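Local atomic coordinates of PAN2-PAN3 deadenylation complex catalytic subunit pan2 (PDB entry 4CZW), a protein that serves as the catalytic subunit of the PAN deadenylation complex, probably shortening the poly(A) tails of cytoplasmic mRNA exonucleolytically, in two-metal chemistry. Residues 378-381 with 386-389; 271-274 with 278-281. One frame throughout, in Å; residues are numbered along the deposited sequence.

Both contacts lie in the ubiquitin-protease-like domain, away from its zinc sites. Contact 1 (378-381 with 386-389) is largely buried and apolar, folding the loop after helix 374-377 back onto strand 385-394. Contact 2 (271-274 with 278-281) is at the surface, where strand 266-270 gives way to helix 276-282, and it mixes one hydrogen bond with aliphatic packing. Thr271, just past the end of strand 266-270, joins them: Val388 O is 3.0 Å from Thr271 N, and Pro387 O is 2.8 Å from Thr271 OG1, both probable hydrogen bonds. Met386 and Pro387 also pack against Ile273. Aromatic and methyl groups suit the buried site, histidine and threonine the surface one, where polar groups can also meet water.

Contact 1. Residues 378-381 with 386-389; sequences LTFN and MPVV
Phe380 lays one face of its ring over the pyrrolidine of Pro387, whose CD sits 3.9 Å from the ring centroid and 27° off the ring normal, a CH-pi contact. CD is displaced toward the rim, and its nearest ring atom is Phe380 CD1, 3.5 Å away. Farther along the same side of the ring, Pro387 CB approaches Phe380 CE1 at 3.8 Å, so the proline is spread across one face and past its rim. Phe380 reaches it with CG anti to its own carbonyl carbon (chi1 -59°). Proline suits this place because its CD hydrogens, next to the ring nitrogen, are relatively acidic and bind well to a pi face.

The contact lays the loop against strand 385-394, which runs between 266-270 and 321-334 in the mixed sheet of the ubiquitin-protease-like domain, predicted to be catalytically inactive. Just beyond the proline, two successive residues, Val388 and Val389, sit opposite the single Val329 of strand 321-334, a classic beta bulge.

Met386, deposited as selenomethionine, starts away from the loop, but bends at chi2 (-72°) and again at chi3 to swing its methyl back. Met386 CE lies 4.0 Å from Phe380 CB and 3.4 Å from the backbone oxygen Asn381 O. A long, flexible, apolar chain fits well here, able to cover both the base of the phenylalanine and a peptide group. The Asn381 amide turns elsewhere: OD1 accepts a hydrogen bond from Ala383 N, and ND2 gives one to Ser4 O. Nearby, Trp282 of helix 276-282 touches Met386 and Pro387, while Leu288 meets Phe380.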
loop_
_atom_site.group_PDB
_atom_site.type_symbol
_atom_site.label_atom_id
_atom_site.label_comp_id
_atom_site.label_asym_id
_atom_site.label_seq_id
_atom_site.Cartn_x
_atom_site.Cartn_y
_atom_site.Cartn_z
ATOM N N LEU A 378 -22.113 8.463 -2.300
ATOM C CA LEU A 378 -22.516 9.252 -1.141
ATOM C C LEU A 378 -23.876 8.810 -0.611
ATOM O O LEU A 378 -24.523 9.536 0.143
ATOM C CB LEU A 378 -22.542 10.741 -1.495
ATOM C CG LEU A 378 -21.214 11.330 -1.972
ATOM C CD1 LEU A 378 -21.354 12.815 -2.274
ATOM C CD2 LEU A 378 -20.118 11.087 -0.946
ATOM N N THR A 379 -24.305 7.618 -1.012
ATOM C CA THR A 379 -25.549 7.043 -0.513
ATOM C C THR A 379 -25.248 5.917 0.468
ATOM O O THR A 379 -24.438 5.036 0.183
ATOM C CB THR A 379 -26.429 6.501 -1.655
ATOM O OG1 THR A 379 -26.684 7.544 -2.604
ATOM C CG2 THR A 379 -27.754 5.983 -1.112
ATOM N N PHE A 380 -25.901 5.950 1.624
ATOM C CA PHE A 380 -25.696 4.926 2.641
ATOM C C PHE A 380 -27.020 4.301 3.071
ATOM O O PHE A 380 -28.073 4.934 2.996
ATOM C CB PHE A 380 -24.960 5.514 3.847
ATOM C CG PHE A 380 -23.612 6.086 3.509
ATOM C CD1 PHE A 380 -22.526 5.254 3.296
ATOM C CD2 PHE A 380 -23.432 7.456 3.400
ATOM C CE1 PHE A 380 -21.283 5.776 2.983
ATOM C CE2 PHE A 380 -22.191 7.984 3.088
ATOM C CZ PHE A 380 -21.117 7.143 2.878
ATOM N N ASN A 381 -26.956 3.050 3.514
ATOM C CA ASN A 381 -28.147 2.294 3.871
ATOM C C ASN A 381 -28.062 1.795 5.309
ATOM O O ASN A 381 -27.102 1.126 5.685
ATOM C CB ASN A 381 -28.332 1.121 2.905
ATOM C CG ASN A 381 -29.721 0.508 2.978
ATOM O OD1 ASN A 381 -30.242 0.242 4.061
ATOM N ND2 ASN A 381 -30.325 0.282 1.819
HETATM N N MSE A 386 -22.829 1.176 5.793
HETATM C CA MSE A 386 -22.470 2.257 6.705
HETATM C C MSE A 386 -20.982 2.605 6.626
HETATM O O MSE A 386 -20.134 1.716 6.564
HETATM C CB MSE A 386 -22.845 1.886 8.141
HETATM C CG MSE A 386 -24.319 2.070 8.464
HETATM SE SE MSE A 386 -24.799 3.957 8.592
HETATM C CE MSE A 386 -26.242 4.011 7.287
ATOM N N PRO A 387 -20.666 3.909 6.636
ATOM C CA PRO A 387 -19.282 4.386 6.566
ATOM C C PRO A 387 -18.524 4.175 7.874
ATOM O O PRO A 387 -19.100 4.322 8.952
ATOM C CB PRO A 387 -19.445 5.877 6.267
ATOM C CG PRO A 387 -20.746 6.229 6.893
ATOM C CD PRO A 387 -21.628 5.023 6.716
ATOM N N VAL A 388 -17.243 3.835 7.773
ATOM C CA VAL A 388 -16.419 3.602 8.952
ATOM C C VAL A 388 -15.323 4.655 9.065
ATOM O O VAL A 388 -15.177 5.304 10.101
ATOM C CB VAL A 388 -15.778 2.202 8.923
ATOM C CG1 VAL A 388 -14.904 1.993 10.149
ATOM C CG2 VAL A 388 -16.852 1.133 8.843
ATOM N N VAL A 389 -14.554 4.817 7.993
ATOM C CA VAL A 389 -13.501 5.824 7.951
ATOM C C VAL A 389 -13.730 6.784 6.787
ATOM O O VAL A 389 -13.951 6.357 5.653
ATOM C CB VAL A 389 -12.104 5.184 7.818
ATOM C CG1 VAL A 389 -11.023 6.254 7.867
ATOM C CG2 VAL A 389 -11.885 4.151 8.912
#

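Contact 2. Residues 271-274 with 278-281; sequences TEIT and HRKL
Ile273 and His278 bring their CA atoms to 5.7 Å where the loop leaving strand 266-270 enters helix 276-282, Glu272 just before them having left-handed helical backbone angles. The imidazole of His278 points back at this loop, and its ND1 accepts a hydrogen bond from Thr274 N at 3.2 Å. The bond is nearly straight, 170° at the hydrogen, and the donor lies in the ring plane. Thr274 extends its side chain beside the imidazole in a common direction, with OG1 3.2 Å from His278 CE1. Strand 266-270 pairs with 385-394 in the mixed sheet of the ubiquitin-protease-like domain, and the contact ties its strand-to-helix turn at the surface.

The CG2 methyl of Ile273, set anti to the backbone N while CG1 takes chi1 -59°, lies 3.7 Å from His278 CB and 3.7 Å from Arg279 CG, a beta-branched chain filling the angle between two successive helix residues. The arginine chain, extended from CG to NE, carries its guanidinium back over the loop, so that one face lies above the Ile273 methyl. Tyr210 meets the His278 ring.

Because ND1 accepts the backbone N-H, a neutral His278 would probably carry its proton on NE2.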
loop_
_atom_site.group_PDB
_atom_site.type_symbol
_atom_site.label_atom_id
_atom_site.label_comp_id
_atom_site.label_asym_id
_atom_site.label_seq_id
_atom_site.Cartn_x
_atom_site.Cartn_y
_atom_site.Cartn_z
ATOM N N THR A 271 -16.087 7.405 12.049
ATOM C CA THR A 271 -17.501 7.738 12.182
ATOM C C THR A 271 -18.063 7.401 13.561
ATOM O O THR A 271 -18.945 8.100 14.061
ATOM C CB THR A 271 -18.345 7.016 11.116
ATOM O OG1 THR A 271 -18.125 5.603 11.207
ATOM C CG2 THR A 271 -17.965 7.495 9.724
ATOM N N GLU A 272 -17.550 6.328 14.160
ATOM C CA GLU A 272 -17.980 5.880 15.486
ATOM C C GLU A 272 -19.487 5.640 15.558
ATOM O O GLU A 272 -20.142 6.041 16.520
ATOM C CB GLU A 272 -17.561 6.891 16.557
ATOM C CG GLU A 272 -16.064 7.150 16.615
ATOM C CD GLU A 272 -15.266 5.896 16.910
ATOM O OE1 GLU A 272 -15.079 5.577 18.102
ATOM O OE2 GLU A 272 -14.825 5.230 15.950
ATOM N N ILE A 273 -20.028 4.986 14.537
ATOM C CA ILE A 273 -21.447 4.646 14.505
ATOM C C ILE A 273 -21.740 3.471 15.433
ATOM O O ILE A 273 -21.239 2.367 15.221
ATOM C CB ILE A 273 -21.909 4.296 13.080
ATOM C CG1 ILE A 273 -21.661 5.474 12.136
ATOM C CG2 ILE A 273 -23.377 3.903 13.078
ATOM C CD1 ILE A 273 -21.976 5.172 10.687
ATOM N N THR A 274 -22.553 3.709 16.458
ATOM C CA THR A 274 -22.818 2.689 17.467
ATOM C C THR A 274 -24.304 2.380 17.634
ATOM O O THR A 274 -24.682 1.230 17.858
ATOM C CB THR A 274 -22.250 3.102 18.840
ATOM O OG1 THR A 274 -22.775 4.383 19.211
ATOM C CG2 THR A 274 -20.733 3.180 18.789
ATOM N N HIS A 278 -27.765 6.652 14.971
ATOM C CA HIS A 278 -26.607 7.066 14.191
ATOM C C HIS A 278 -26.759 6.622 12.740
ATOM O O HIS A 278 -26.396 7.351 11.818
ATOM C CB HIS A 278 -25.321 6.491 14.784
ATOM C CG HIS A 278 -24.980 7.033 16.139
ATOM N ND1 HIS A 278 -24.106 6.402 16.997
ATOM C CD2 HIS A 278 -25.395 8.152 16.780
ATOM C CE1 HIS A 278 -23.998 7.108 18.110
ATOM N NE2 HIS A 278 -24.770 8.174 18.003
ATOM N N ARG A 279 -27.312 5.430 12.541
ATOM C CA ARG A 279 -27.481 4.887 11.197
ATOM C C ARG A 279 -28.611 5.591 10.453
ATOM O O ARG A 279 -28.539 5.773 9.237
ATOM C CB ARG A 279 -27.732 3.379 11.258
ATOM C CG ARG A 279 -26.536 2.590 11.766
ATOM C CD ARG A 279 -26.850 1.110 11.912
ATOM N NE ARG A 279 -25.725 0.383 12.488
ATOM C CZ ARG A 279 -25.561 0.165 13.789
ATOM N NH1 ARG A 279 -26.456 0.611 14.661
ATOM N NH2 ARG A 279 -24.500 -0.505 14.220
ATOM N N LYS A 280 -29.649 5.986 11.186
ATOM C CA LYS A 280 -30.742 6.755 10.602
ATOM C C LYS A 280 -30.236 8.110 10.123
ATOM O O LYS A 280 -30.656 8.609 9.078
ATOM C CB LYS A 280 -31.877 6.942 11.609
ATOM C CG LYS A 280 -32.556 5.653 12.041
ATOM C CD LYS A 280 -33.759 5.942 12.923
ATOM C CE LYS A 280 -34.445 4.662 13.370
ATOM N NZ LYS A 280 -35.651 4.946 14.195
ATOM N N LEU A 281 -29.328 8.697 10.896
ATOM C CA LEU A 281 -28.747 9.991 10.560
ATOM C C LEU A 281 -27.896 9.907 9.296
ATOM O O LEU A 281 -28.010 10.746 8.402
ATOM C CB LEU A 281 -27.905 10.515 11.726
ATOM C CG LEU A 281 -27.302 11.912 11.563
ATOM C CD1 LEU A 281 -28.398 12.964 11.508
ATOM C CD2 LEU A 281 -26.319 12.213 12.685
#